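Local coordinates for protein aldo-keto reductase family 1, member B4 (Aldose reductase) (Schistosoma japonicum, PDB 4HBK) that probably reduces aldehyde groups of sugars and other carbonyl compounds to alcohols with NADPH, as an aldose reductase of the aldo/keto reductase family, at residues H144-P148 / H335-F340; I265-K271 / F307-E313; V48-W54 / I287-V293; L38-N42 / I209-N213. All blocks are in the same frame, centred on the assembly; numbering follows the deposited sequence.

Contact 1. Residues H144-P148 / H335-F340; sequences HWPVP and HQEYPF
Val147 sends its two methyls to two different parts of the 335-340 segment. CG1 lies over one face of the His335 imidazole, 4.2 Å from the ring centroid and 26° off the normal, which meets the criterion for a CH-pi contact. The other methyl, CG2, packs against the turn itself, 3.7 Å from Glu337 O. With CG1 anti to the backbone N (chi1 176°), the valine can straddle the ring and the turn in this way. Pro148 CD meets the same ring obliquely, in van der Waals contact 3.9 Å from His335 CE1. The imidazole is held at both nitrogens: ND1 accepts a nearly straight bond from Glu337 N at 2.8 Å, while NE2 bonds to Asp167 O. Residues 335-338 make a type I beta turn, closed by Tyr338 N to His335 O, in the C-terminal tail that in aldose reductases flanks the substrate pocket of the barrel. Segment 144-148 leaves the C-terminal end of strand 138-143, where His144 is predicted to bind substrate. Pro146 crosses Pro339 at about a right angle, its CG 3.9 Å from Pro339 CB. Farther along, CZ3 at the edge of the Trp145 indole stands 3.7 Å from Phe340 CE2, the two rings meeting obliquely. Pro339 CG sits over the centre of one face of that phenyl ring. Glu337 OE1 pairs with Arg198 in a salt bridge and also accepts from Gln199.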
loop_
_atom_site.group_PDB
_atom_site.type_symbol
_atom_site.label_atom_id
_atom_site.label_comp_id
_atom_site.label_asym_id
_atom_site.label_seq_id
_atom_site.Cartn_x
_atom_site.Cartn_y
_atom_site.Cartn_z
ATOM N N HIS A 144 0.456 7.744 -5.476
ATOM C CA HIS A 144 -0.729 6.880 -5.343
ATOM C C HIS A 144 -1.136 6.200 -6.655
ATOM O O HIS A 144 -1.524 5.031 -6.649
ATOM C CB HIS A 144 -1.904 7.665 -4.770
ATOM C CG HIS A 144 -2.872 6.832 -3.992
ATOM N ND1 HIS A 144 -3.407 7.249 -2.788
ATOM C CD2 HIS A 144 -3.417 5.621 -4.248
ATOM C CE1 HIS A 144 -4.239 6.326 -2.339
ATOM N NE2 HIS A 144 -4.267 5.331 -3.206
ATOM N N TRP A 145 -1.051 6.948 -7.757
ATOM C CA TRP A 145 -1.402 6.492 -9.108
ATOM C C TRP A 145 -0.451 7.173 -10.086
ATOM O O TRP A 145 0.128 8.206 -9.755
ATOM C CB TRP A 145 -2.853 6.882 -9.468
ATOM C CG TRP A 145 -3.906 6.093 -8.736
ATOM C CD1 TRP A 145 -4.516 6.428 -7.564
ATOM C CD2 TRP A 145 -4.466 4.833 -9.132
ATOM N NE1 TRP A 145 -5.423 5.453 -7.200
ATOM C CE2 TRP A 145 -5.412 4.464 -8.149
ATOM C CE3 TRP A 145 -4.265 3.985 -10.223
ATOM C CZ2 TRP A 145 -6.139 3.272 -8.215
ATOM C CZ3 TRP A 145 -4.988 2.801 -10.287
ATOM C CH2 TRP A 145 -5.910 2.452 -9.286
ATOM N N PRO A 146 -0.283 6.595 -11.288
ATOM C CA PRO A 146 0.423 7.217 -12.421
ATOM C C PRO A 146 -0.444 8.200 -13.233
ATOM O O PRO A 146 -0.000 8.700 -14.281
ATOM C CB PRO A 146 0.801 6.031 -13.316
ATOM C CG PRO A 146 0.070 4.820 -12.757
ATOM C CD PRO A 146 -0.771 5.242 -11.600
ATOM N N VAL A 147 -1.652 8.481 -12.753
ATOM C CA VAL A 147 -2.597 9.332 -13.494
ATOM C C VAL A 147 -2.902 10.648 -12.772
ATOM O O VAL A 147 -3.695 10.684 -11.840
ATOM C CB VAL A 147 -3.928 8.599 -13.752
ATOM C CG1 VAL A 147 -4.941 9.541 -14.431
ATOM C CG2 VAL A 147 -3.698 7.344 -14.595
ATOM N N PRO A 148 -2.277 11.744 -13.211
ATOM C CA PRO A 148 -2.538 13.007 -12.517
ATOM C C PRO A 148 -3.945 13.541 -12.797
ATOM O O PRO A 148 -4.503 13.292 -13.863
ATOM C CB PRO A 148 -1.456 13.954 -13.067
ATOM C CG PRO A 148 -0.995 13.324 -14.329
ATOM C CD PRO A 148 -1.173 11.845 -14.176
ATOM N N HIS A 335 -6.651 8.101 -19.843
ATOM C CA HIS A 335 -5.383 8.805 -19.722
ATOM C C HIS A 335 -4.259 8.030 -20.370
ATOM O O HIS A 335 -4.240 6.801 -20.349
ATOM C CB HIS A 335 -5.043 9.067 -18.260
ATOM C CG HIS A 335 -3.984 10.105 -18.064
ATOM N ND1 HIS A 335 -2.641 9.799 -18.050
ATOM C CD2 HIS A 335 -4.073 11.438 -17.866
ATOM C CE1 HIS A 335 -1.947 10.906 -17.841
ATOM N NE2 HIS A 335 -2.793 11.918 -17.733
ATOM N N GLN A 336 -3.326 8.774 -20.947
ATOM C CA GLN A 336 -2.104 8.227 -21.510
ATOM C C GLN A 336 -1.428 7.241 -20.556
ATOM O O GLN A 336 -0.915 6.200 -20.983
ATOM C CB GLN A 336 -1.140 9.376 -21.833
ATOM C CG GLN A 336 0.207 8.934 -22.355
ATOM C CD GLN A 336 0.159 8.542 -23.818
ATOM O OE1 GLN A 336 0.999 7.779 -24.300
ATOM N NE2 GLN A 336 -0.818 9.075 -24.535
ATOM N N GLU A 337 -1.425 7.558 -19.263
ATOM C CA GLU A 337 -0.689 6.731 -18.302
ATOM C C GLU A 337 -1.590 5.808 -17.488
ATOM O O GLU A 337 -1.197 5.349 -16.417
ATOM C CB GLU A 337 0.148 7.599 -17.348
ATOM C CG GLU A 337 1.196 8.444 -18.032
ATOM C CD GLU A 337 2.230 7.594 -18.732
ATOM O OE1 GLU A 337 2.384 6.411 -18.355
ATOM O OE2 GLU A 337 2.876 8.097 -19.673
ATOM N N TYR A 338 -2.800 5.551 -17.970
ATOM C CA TYR A 338 -3.641 4.568 -17.299
ATOM C C TYR A 338 -2.837 3.274 -17.290
ATOM O O TYR A 338 -2.342 2.856 -18.329
ATOM C CB TYR A 338 -4.972 4.395 -18.020
ATOM C CG TYR A 338 -5.830 3.310 -17.432
ATOM C CD1 TYR A 338 -6.482 3.501 -16.220
ATOM C CD2 TYR A 338 -5.984 2.087 -18.083
ATOM C CE1 TYR A 338 -7.261 2.512 -15.672
ATOM C CE2 TYR A 338 -6.769 1.090 -17.542
ATOM C CZ TYR A 338 -7.399 1.307 -16.332
ATOM O OH TYR A 338 -8.182 0.321 -15.791
ATOM N N PRO A 339 -2.652 2.670 -16.105
ATOM C CA PRO A 339 -1.652 1.600 -15.959
ATOM C C PRO A 339 -2.071 0.190 -16.394
ATOM O O PRO A 339 -1.189 -0.643 -16.596
ATOM C CB PRO A 339 -1.345 1.613 -14.451
ATOM C CG PRO A 339 -2.586 2.123 -13.825
ATOM C CD PRO A 339 -3.109 3.171 -14.797
ATOM N N PHE A 340 -3.361 -0.079 -16.556
ATOM C CA PHE A 340 -3.811 -1.473 -16.627
ATOM C C PHE A 340 -4.190 -1.968 -18.023
ATOM O O PHE A 340 -4.754 -3.059 -18.173
ATOM C CB PHE A 340 -4.975 -1.712 -15.657
ATOM C CG PHE A 340 -4.665 -1.349 -14.231
ATOM C CD1 PHE A 340 -3.405 -1.576 -13.699
ATOM C CD2 PHE A 340 -5.635 -0.782 -13.425
ATOM C CE1 PHE A 340 -3.122 -1.242 -12.382
ATOM C CE2 PHE A 340 -5.366 -0.451 -12.113
ATOM C CZ PHE A 340 -4.105 -0.675 -11.586
#

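Contact 2. Residues I265-K271 / F307-E313; sequences IAHRHKK and FQLSNEE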
loop_
_atom_site.group_PDB
_atom_site.type_symbol
_atom_site.label_atom_id
_atom_site.label_comp_id
_atom_site.label_asym_id
_atom_site.label_seq_id
_atom_site.Cartn_x
_atom_site.Cartn_y
_atom_site.Cartn_z
ATOM N N ILE A 265 -6.853 -25.955 2.727
ATOM C CA ILE A 265 -5.520 -25.640 3.242
ATOM C C ILE A 265 -5.573 -25.033 4.648
ATOM O O ILE A 265 -4.763 -25.369 5.502
ATOM C CB ILE A 265 -4.736 -24.728 2.268
ATOM C CG1 ILE A 265 -4.551 -25.430 0.918
ATOM C CG2 ILE A 265 -3.401 -24.328 2.862
ATOM C CD1 ILE A 265 -4.072 -24.515 -0.187
ATOM N N ALA A 266 -6.527 -24.141 4.884
ATOM C CA ALA A 266 -6.784 -23.625 6.232
ATOM C C ALA A 266 -7.095 -24.752 7.221
ATOM O O ALA A 266 -6.603 -24.752 8.353
ATOM C CB ALA A 266 -7.933 -22.630 6.200
ATOM N N HIS A 267 -7.925 -25.706 6.806
ATOM C CA HIS A 267 -8.267 -26.818 7.688
ATOM C C HIS A 267 -7.044 -27.659 8.003
ATOM O O HIS A 267 -6.828 -28.054 9.152
ATOM C CB HIS A 267 -9.335 -27.720 7.067
ATOM C CG HIS A 267 -9.726 -28.868 7.944
ATOM N ND1 HIS A 267 -10.324 -28.696 9.175
ATOM C CD2 HIS A 267 -9.587 -30.208 7.780
ATOM C CE1 HIS A 267 -10.545 -29.876 9.728
ATOM N NE2 HIS A 267 -10.106 -30.810 8.899
ATOM N N ARG A 268 -6.249 -27.939 6.976
ATOM C CA ARG A 268 -5.076 -28.779 7.140
ATOM C C ARG A 268 -4.126 -28.179 8.163
ATOM O O ARG A 268 -3.534 -28.894 8.976
ATOM C CB ARG A 268 -4.368 -28.958 5.801
ATOM C CG ARG A 268 -3.138 -29.853 5.841
ATOM C CD ARG A 268 -2.619 -30.048 4.434
ATOM N NE ARG A 268 -3.699 -30.419 3.523
ATOM C CZ ARG A 268 -3.786 -30.018 2.257
ATOM N NH1 ARG A 268 -2.857 -29.220 1.742
ATOM N NH2 ARG A 268 -4.806 -30.413 1.502
ATOM N N HIS A 269 -3.987 -26.858 8.126
ATOM C CA HIS A 269 -3.064 -26.173 9.023
ATOM C C HIS A 269 -3.737 -25.691 10.308
ATOM O O HIS A 269 -3.079 -25.120 11.174
ATOM C CB HIS A 269 -2.405 -24.989 8.307
ATOM C CG HIS A 269 -1.435 -25.391 7.237
ATOM N ND1 HIS A 269 -0.138 -25.769 7.513
ATOM C CD2 HIS A 269 -1.574 -25.469 5.891
ATOM C CE1 HIS A 269 0.480 -26.062 6.381
ATOM N NE2 HIS A 269 -0.367 -25.891 5.385
ATOM N N LYS A 270 -5.045 -25.912 10.424
ATOM C CA LYS A 270 -5.805 -25.415 11.570
ATOM C C LYS A 270 -5.653 -23.908 11.720
ATOM O O LYS A 270 -5.407 -23.399 12.818
ATOM C CB LYS A 270 -5.374 -26.123 12.861
ATOM C CG LYS A 270 -5.763 -27.584 12.879
ATOM C CD LYS A 270 -4.777 -28.411 13.667
ATOM C CE LYS A 270 -4.867 -29.874 13.249
ATOM N NZ LYS A 270 -3.947 -30.731 14.047
ATOM N N LYS A 271 -5.786 -23.205 10.599
ATOM C CA LYS A 271 -5.778 -21.752 10.589
ATOM C C LYS A 271 -7.023 -21.322 9.848
ATOM O O LYS A 271 -7.716 -22.154 9.269
ATOM C CB LYS A 271 -4.530 -21.211 9.876
ATOM C CG LYS A 271 -3.196 -21.742 10.400
ATOM C CD LYS A 271 -2.821 -21.132 11.736
ATOM C CE LYS A 271 -2.685 -19.612 11.633
ATOM N NZ LYS A 271 -2.113 -19.025 12.882
ATOM N N PHE A 307 3.173 -20.937 11.006
ATOM C CA PHE A 307 2.970 -22.086 10.138
ATOM C C PHE A 307 3.547 -21.780 8.775
ATOM O O PHE A 307 3.929 -20.643 8.492
ATOM C CB PHE A 307 1.481 -22.448 10.020
ATOM C CG PHE A 307 0.678 -21.510 9.152
ATOM C CD1 PHE A 307 0.443 -20.202 9.547
ATOM C CD2 PHE A 307 0.118 -21.954 7.960
ATOM C CE1 PHE A 307 -0.322 -19.341 8.758
ATOM C CE2 PHE A 307 -0.653 -21.102 7.165
ATOM C CZ PHE A 307 -0.871 -19.793 7.566
ATOM N N GLN A 308 3.603 -22.799 7.931
ATOM C CA GLN A 308 4.188 -22.661 6.611
ATOM C C GLN A 308 3.355 -23.437 5.595
ATOM O O GLN A 308 3.026 -24.608 5.808
ATOM C CB GLN A 308 5.638 -23.165 6.616
ATOM C CG GLN A 308 6.384 -22.930 5.299
ATOM C CD GLN A 308 7.493 -21.894 5.419
ATOM O OE1 GLN A 308 7.448 -20.835 4.779
ATOM N NE2 GLN A 308 8.505 -22.199 6.236
ATOM N N LEU A 309 2.989 -22.773 4.508
ATOM C CA LEU A 309 2.363 -23.450 3.390
ATOM C C LEU A 309 3.445 -24.219 2.633
ATOM O O LEU A 309 4.554 -23.719 2.438
ATOM C CB LEU A 309 1.681 -22.438 2.459
ATOM C CG LEU A 309 0.519 -21.625 3.044
ATOM C CD1 LEU A 309 -0.105 -20.729 1.971
ATOM C CD2 LEU A 309 -0.542 -22.544 3.638
ATOM N N SER A 310 3.117 -25.433 2.211
ATOM C CA SER A 310 4.038 -26.251 1.436
ATOM C C SER A 310 4.056 -25.791 -0.016
ATOM O O SER A 310 3.174 -25.056 -0.447
ATOM C CB SER A 310 3.608 -27.711 1.485
ATOM O OG SER A 310 2.412 -27.877 0.748
ATOM N N ASN A 311 5.057 -26.237 -0.769
ATOM C CA ASN A 311 5.159 -25.906 -2.189
ATOM C C ASN A 311 3.907 -26.309 -2.981
ATOM O O ASN A 311 3.467 -25.594 -3.885
ATOM C CB ASN A 311 6.413 -26.553 -2.810
ATOM C CG ASN A 311 7.729 -25.950 -2.286
ATOM O OD1 ASN A 311 8.722 -26.664 -2.099
ATOM N ND2 ASN A 311 7.739 -24.641 -2.052
ATOM N N GLU A 312 3.337 -27.462 -2.643
ATOM C CA GLU A 312 2.147 -27.949 -3.336
ATOM C C GLU A 312 0.952 -27.066 -3.026
ATOM O O GLU A 312 0.158 -26.744 -3.906
ATOM C CB GLU A 312 1.849 -29.398 -2.946
ATOM C CG GLU A 312 0.662 -30.016 -3.688
ATOM C CD GLU A 312 0.544 -31.525 -3.457
ATOM O OE1 GLU A 312 -0.557 -32.081 -3.668
ATOM O OE2 GLU A 312 1.557 -32.154 -3.068
ATOM N N GLU A 313 0.822 -26.669 -1.769
ATOM C CA GLU A 313 -0.237 -25.748 -1.395
ATOM C C GLU A 313 -0.076 -24.410 -2.134
ATOM O O GLU A 313 -1.046 -23.863 -2.664
ATOM C CB GLU A 313 -0.287 -25.573 0.129
ATOM C CG GLU A 313 -0.816 -26.820 0.855
ATOM C CD GLU A 313 -0.353 -26.924 2.297
ATOM O OE1 GLU A 313 0.303 -25.971 2.776
ATOM O OE2 GLU A 313 -0.634 -27.963 2.946
#
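Lys271 lays its aliphatic chain across one face of the Phe307 ring, with CG 3.9 Å from the centroid and only 3° off the normal, a CH-pi contact. Bends at chi2 and chi3 keep the chain over the ring, while NZ goes on to Asp306 and Gln303 O. His269 meets the same phenylalanine obliquely, its CG 3.8 Å from Phe307 CD2. Glu313, at the start of helix 311-319, receives both side-chain hydrogen bonds that cross between the segments. His269 NE2 donates in its ring plane to Glu313 OE1 at 2.7 Å, and Arg268 NH1 forms a salt bridge with Glu313 OE2 at 2.8 Å; the first comes from the syn side and the second from the anti side, tilted 32° and 20° out of the carboxylate plane. Ser310 N reaches OE1 from the opposite face to His269, and Glu313 N returns a bond to Ser310 OG, completing a capping box. Ile265 CG2 presses on Leu309 CD2 at a tight 3.5 Å. One carboxylate thus caps its own helix and ties it to the end of helix 260-269, and three donors around it would be expected to favour its ionised form.

Contact 3. Residues V48-W54 / I287-V293; sequences VIGLGTW and IVVPKSV
The two segments run in the same general direction, 38° apart end to end, and are joined by single bridges at Ile49 with Val288 and Gly52 with Lys291. Val288 N donates to Val48 O at 2.8 Å, and Val288 O accepts from Gly50 N nearly along the C=O axis (164°). Further on, Gly52 N reaches Pro290 O from above the carbonyl plane. Gly52 CA makes a CA-H...O contact with Val289 O at 3.6 Å, and Lys291 CG packs on the glycine. Beside the first bridge, Ile49 CG1 touches Val288 CG2 at 3.8 Å. Lys291 runs extended until a bend at chi4 brings NZ to Thr53 O at 2.9 Å; NZ also bonds to Tyr82 OH, the predicted proton donor. Trp54 CG stands between its backbone N and carbonyl carbon; its indole has Ser292 N at the edge and crosses Val293 at about a right angle, CH2 3.7 Å from Val293 CG2. Water 1 links Gly52 O to Ser292 O. This pairing of first and last strands closes the (beta/alpha)8 barrel, with strand 75-77 beside 51-52, strand 237-241 beside 287-288, and helix 295-302 packing on Ile49, Pro290 and Ser292.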
loop_
_atom_site.group_PDB
_atom_site.type_symbol
_atom_site.label_atom_id
_atom_site.label_comp_id
_atom_site.label_asym_id
_atom_site.label_seq_id
_atom_site.Cartn_x
_atom_site.Cartn_y
_atom_site.Cartn_z
ATOM N N VAL A 48 6.623 -6.812 7.494
ATOM C CA VAL A 48 5.950 -7.516 6.402
ATOM C C VAL A 48 4.425 -7.523 6.512
ATOM O O VAL A 48 3.731 -7.966 5.588
ATOM C CB VAL A 48 6.469 -8.962 6.234
ATOM C CG1 VAL A 48 7.921 -8.955 5.742
ATOM C CG2 VAL A 48 6.349 -9.725 7.532
ATOM N N ILE A 49 3.899 -7.060 7.643
ATOM C CA ILE A 49 2.458 -6.832 7.753
ATOM C C ILE A 49 2.193 -5.451 8.344
ATOM O O ILE A 49 2.909 -5.004 9.241
ATOM C CB ILE A 49 1.707 -7.928 8.576
ATOM C CG1 ILE A 49 0.192 -7.662 8.554
ATOM C CG2 ILE A 49 2.222 -7.988 10.007
ATOM C CD1 ILE A 49 -0.652 -8.796 9.184
ATOM N N GLY A 50 1.182 -4.773 7.810
ATOM C CA GLY A 50 0.780 -3.478 8.312
ATOM C C GLY A 50 -0.728 -3.366 8.293
ATOM O O GLY A 50 -1.398 -4.123 7.583
ATOM N N LEU A 51 -1.274 -2.442 9.080
ATOM C CA LEU A 51 -2.708 -2.185 9.041
ATOM C C LEU A 51 -3.049 -1.314 7.843
ATOM O O LEU A 51 -2.508 -0.216 7.700
ATOM C CB LEU A 51 -3.179 -1.481 10.317
ATOM C CG LEU A 51 -4.665 -1.098 10.316
ATOM C CD1 LEU A 51 -5.513 -2.346 10.512
ATOM C CD2 LEU A 51 -4.986 -0.066 11.390
ATOM N N GLY A 52 -3.932 -1.806 6.982
ATOM C CA GLY A 52 -4.423 -1.010 5.875
ATOM C C GLY A 52 -5.584 -0.161 6.353
ATOM O O GLY A 52 -6.440 -0.640 7.101
ATOM N N THR A 53 -5.613 1.103 5.950
ATOM C CA THR A 53 -6.714 1.972 6.333
ATOM C C THR A 53 -7.522 2.380 5.100
ATOM O O THR A 53 -7.079 2.230 3.966
ATOM C CB THR A 53 -6.227 3.229 7.078
ATOM O OG1 THR A 53 -5.316 3.960 6.246
ATOM C CG2 THR A 53 -5.533 2.855 8.375
ATOM N N TRP A 54 -8.727 2.880 5.324
ATOM C CA TRP A 54 -9.522 3.379 4.222
ATOM C C TRP A 54 -10.583 4.327 4.756
ATOM O O TRP A 54 -10.655 4.571 5.965
ATOM C CB TRP A 54 -10.122 2.226 3.404
ATOM C CG TRP A 54 -11.460 1.726 3.873
ATOM C CD1 TRP A 54 -12.688 2.108 3.402
ATOM C CD2 TRP A 54 -11.708 0.738 4.884
ATOM N NE1 TRP A 54 -13.682 1.423 4.066
ATOM C CE2 TRP A 54 -13.107 0.579 4.979
ATOM C CE3 TRP A 54 -10.884 -0.021 5.723
ATOM C CZ2 TRP A 54 -13.699 -0.313 5.875
ATOM C CZ3 TRP A 54 -11.475 -0.906 6.613
ATOM C CH2 TRP A 54 -12.869 -1.046 6.679
ATOM N N ILE A 287 5.060 -7.706 1.338
ATOM C CA ILE A 287 4.481 -7.063 2.510
ATOM C C ILE A 287 2.976 -7.156 2.322
ATOM O O ILE A 287 2.508 -7.200 1.191
ATOM C CB ILE A 287 4.881 -5.578 2.578
ATOM C CG1 ILE A 287 6.403 -5.436 2.782
ATOM C CG2 ILE A 287 4.125 -4.870 3.675
ATOM C CD1 ILE A 287 7.154 -5.026 1.529
ATOM N N VAL A 288 2.205 -7.217 3.402
ATOM C CA VAL A 288 0.753 -7.195 3.253
ATOM C C VAL A 288 0.128 -6.127 4.140
ATOM O O VAL A 288 0.557 -5.932 5.282
ATOM C CB VAL A 288 0.109 -8.587 3.532
ATOM C CG1 VAL A 288 0.663 -9.634 2.558
ATOM C CG2 VAL A 288 0.330 -9.010 4.987
ATOM N N VAL A 289 -0.893 -5.450 3.620
ATOM C CA VAL A 289 -1.578 -4.406 4.371
ATOM C C VAL A 289 -3.099 -4.621 4.328
ATOM O O VAL A 289 -3.837 -3.810 3.771
ATOM C CB VAL A 289 -1.179 -2.978 3.871
ATOM C CG1 VAL A 289 0.301 -2.697 4.173
ATOM C CG2 VAL A 289 -1.429 -2.835 2.380
ATOM N N PRO A 290 -3.574 -5.723 4.942
ATOM C CA PRO A 290 -5.009 -6.019 4.972
ATOM C C PRO A 290 -5.774 -4.909 5.687
ATOM O O PRO A 290 -5.383 -4.517 6.789
ATOM C CB PRO A 290 -5.083 -7.318 5.783
ATOM C CG PRO A 290 -3.864 -7.301 6.629
ATOM C CD PRO A 290 -2.802 -6.683 5.748
ATOM N N LYS A 291 -6.835 -4.413 5.056
ATOM C CA LYS A 291 -7.681 -3.367 5.629
ATOM C C LYS A 291 -8.729 -3.960 6.573
ATOM O O LYS A 291 -9.402 -4.931 6.238
ATOM C CB LYS A 291 -8.409 -2.618 4.510
ATOM C CG LYS A 291 -7.497 -2.037 3.450
ATOM C CD LYS A 291 -8.283 -1.397 2.296
ATOM C CE LYS A 291 -7.347 -0.758 1.261
ATOM N NZ LYS A 291 -7.212 0.706 1.459
ATOM N N SER A 292 -8.877 -3.374 7.750
ATOM C CA SER A 292 -9.975 -3.760 8.622
ATOM C C SER A 292 -10.226 -2.733 9.714
ATOM O O SER A 292 -9.310 -2.054 10.167
ATOM C CB SER A 292 -9.726 -5.132 9.239
ATOM O OG SER A 292 -10.863 -5.544 9.974
ATOM N N VAL A 293 -11.484 -2.609 10.113
ATOM C CA VAL A 293 -11.824 -1.828 11.287
ATOM C C VAL A 293 -12.536 -2.714 12.303
ATOM O O VAL A 293 -12.945 -2.237 13.354
ATOM C CB VAL A 293 -12.697 -0.599 10.951
ATOM C CG1 VAL A 293 -11.876 0.454 10.189
ATOM C CG2 VAL A 293 -13.959 -1.024 10.177
HETATM O O HOH W 1 -8.283 0.617 9.251
#

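Contact 4. Residues L38-N42 / I209-N213; sequences LKMNN and IKPAN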
loop_
_atom_site.group_PDB
_atom_site.type_symbol
_atom_site.label_atom_id
_atom_site.label_comp_id
_atom_site.label_asym_id
_atom_site.label_seq_id
_atom_site.Cartn_x
_atom_site.Cartn_y
_atom_site.Cartn_z
ATOM N N LEU A 38 11.278 -6.831 5.868
ATOM C CA LEU A 38 11.966 -6.893 4.594
ATOM C C LEU A 38 12.994 -5.751 4.492
ATOM O O LEU A 38 12.727 -4.611 4.890
ATOM C CB LEU A 38 10.950 -6.820 3.460
ATOM C CG LEU A 38 10.963 -7.962 2.451
ATOM C CD1 LEU A 38 10.970 -9.319 3.146
ATOM C CD2 LEU A 38 9.777 -7.834 1.523
ATOM N N LYS A 39 14.172 -6.063 3.967
ATOM C CA LYS A 39 15.216 -5.066 3.796
ATOM C C LYS A 39 15.075 -4.394 2.446
ATOM O O LYS A 39 14.981 -5.061 1.409
ATOM C CB LYS A 39 16.585 -5.732 3.886
ATOM C CG LYS A 39 17.759 -4.788 4.087
ATOM C CD LYS A 39 19.058 -5.558 3.840
ATOM C CE LYS A 39 20.207 -5.061 4.698
ATOM N NZ LYS A 39 21.387 -5.970 4.557
ATOM N N MET A 40 15.079 -3.070 2.447
ATOM C CA MET A 40 14.831 -2.340 1.213
ATOM C C MET A 40 16.139 -1.934 0.556
ATOM O O MET A 40 17.200 -2.043 1.158
ATOM C CB MET A 40 13.927 -1.134 1.480
ATOM C CG MET A 40 12.515 -1.528 1.931
ATOM S SD MET A 40 11.406 -0.106 2.119
ATOM C CE MET A 40 12.213 0.759 3.456
ATOM N N ASN A 41 16.074 -1.461 -0.679
ATOM C CA ASN A 41 17.312 -1.164 -1.393
ATOM C C ASN A 41 18.125 -0.002 -0.812
ATOM O O ASN A 41 19.254 0.232 -1.234
ATOM C CB ASN A 41 17.059 -0.972 -2.891
ATOM C CG ASN A 41 16.032 0.104 -3.180
ATOM O OD1 ASN A 41 15.659 0.885 -2.303
ATOM N ND2 ASN A 41 15.575 0.152 -4.421
ATOM N N ASN A 42 17.563 0.721 0.149
ATOM C CA ASN A 42 18.298 1.816 0.782
ATOM C C ASN A 42 18.810 1.444 2.171
ATOM O O ASN A 42 19.247 2.304 2.935
ATOM C CB ASN A 42 17.433 3.077 0.866
ATOM C CG ASN A 42 16.200 2.881 1.737
ATOM O OD1 ASN A 42 16.029 1.831 2.349
ATOM N ND2 ASN A 42 15.343 3.899 1.805
ATOM N N ILE A 209 17.265 8.859 -6.811
ATOM C CA ILE A 209 16.939 7.986 -5.682
ATOM C C ILE A 209 15.909 6.964 -6.139
ATOM O O ILE A 209 14.828 7.322 -6.592
ATOM C CB ILE A 209 16.340 8.767 -4.507
ATOM C CG1 ILE A 209 17.327 9.810 -3.985
ATOM C CG2 ILE A 209 15.942 7.818 -3.377
ATOM C CD1 ILE A 209 16.738 10.705 -2.884
ATOM N N LYS A 210 16.253 5.689 -6.042
ATOM C CA LYS A 210 15.373 4.647 -6.539
ATOM C C LYS A 210 14.143 4.474 -5.657
ATOM O O LYS A 210 14.192 4.673 -4.445
ATOM C CB LYS A 210 16.134 3.326 -6.686
ATOM C CG LYS A 210 17.226 3.403 -7.744
ATOM C CD LYS A 210 17.556 2.042 -8.337
ATOM C CE LYS A 210 18.711 1.384 -7.629
ATOM N NZ LYS A 210 19.422 0.412 -8.525
ATOM N N PRO A 211 13.018 4.135 -6.278
ATOM C CA PRO A 211 11.846 3.756 -5.488
ATOM C C PRO A 211 12.238 2.571 -4.622
ATOM O O PRO A 211 12.988 1.714 -5.099
ATOM C CB PRO A 211 10.822 3.349 -6.553
ATOM C CG PRO A 211 11.626 3.202 -7.861
ATOM C CD PRO A 211 12.762 4.133 -7.725
ATOM N N ALA A 212 11.780 2.547 -3.370
ATOM C CA ALA A 212 12.084 1.460 -2.444
ATOM C C ALA A 212 10.964 0.432 -2.400
ATOM O O ALA A 212 11.155 -0.700 -1.941
ATOM C CB ALA A 212 12.314 2.013 -1.039
ATOM N N ASN A 213 9.783 0.825 -2.863
ATOM C CA ASN A 213 8.617 -0.024 -2.694
ATOM C C ASN A 213 7.566 0.217 -3.772
ATOM O O ASN A 213 7.406 1.340 -4.256
ATOM C CB ASN A 213 8.032 0.194 -1.293
ATOM C CG ASN A 213 6.742 -0.559 -1.068
ATOM O OD1 ASN A 213 5.659 0.028 -1.129
ATOM N ND2 ASN A 213 6.841 -1.860 -0.787
HETATM O O HOH W 2 13.769 -1.873 -1.967
HETATM O O HOH W 3 15.991 3.450 -2.558
#
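Ala212 O is gripped by the Thr237 hydroxyl and by water 2, which donates to it at 2.9 Å and in turn accepts from Asn41 N at 2.7 Å. Beside this bridge runs a direct bond: Asn41 ND2 donates to Pro211 O at 3.1 Å with an N-H...O angle of 159°. The acceptor lies close to the amide plane of Asn41, whereas the donor is tilted 29° from the carbonyl plane of Pro211. Asn41 CG stands between its own backbone N and carbonyl carbon (chi1 56°), a torsion that folds the amide over the 210-212 backbone. There OD1 comes 3.6 Å from Ala212 CA, and ND2 comes within 3.9 Å of Lys210 CB. Met40 supplies the apolar part: its SD touches Ala212 CB at 3.9 Å. The contact fastens the N-terminal hairpin of strands 38-39 and 45-46, which in this family covers the bottom of the barrel, to the loop entering strand 213-217. With Pro211 O met by an amide and Ala212 O by water and the Thr237 hydroxyl, the attachment rests on neutral groups and no charge pair crosses it.

All four contacts join parts of one (beta/alpha)8 barrel domain, including its N-terminal hairpin and C-terminal tail. Contact 3 closes the parallel sheet between strands 51-52 and 287-288 and lies nearest the middle, its centre about 8 Å from the chain centre. Contact 4 adjoins it, centres about 19 Å apart, and the two touch where Ile287 packs on Leu38 and Asn213. Contact 1 lies about 23 Å from contact 3 between centres, beyond strand 138-143, and includes the predicted substrate-binding His144; contact 2, centred about 37 Å from contact 1, joins outer helices 260-269 and 311-319. Contacts 3 and 4 alternate along the chain, as do contacts 1 and 3, whereas contact 4 closes before contact 2 opens. Three of the four join segments more than 160 residues apart.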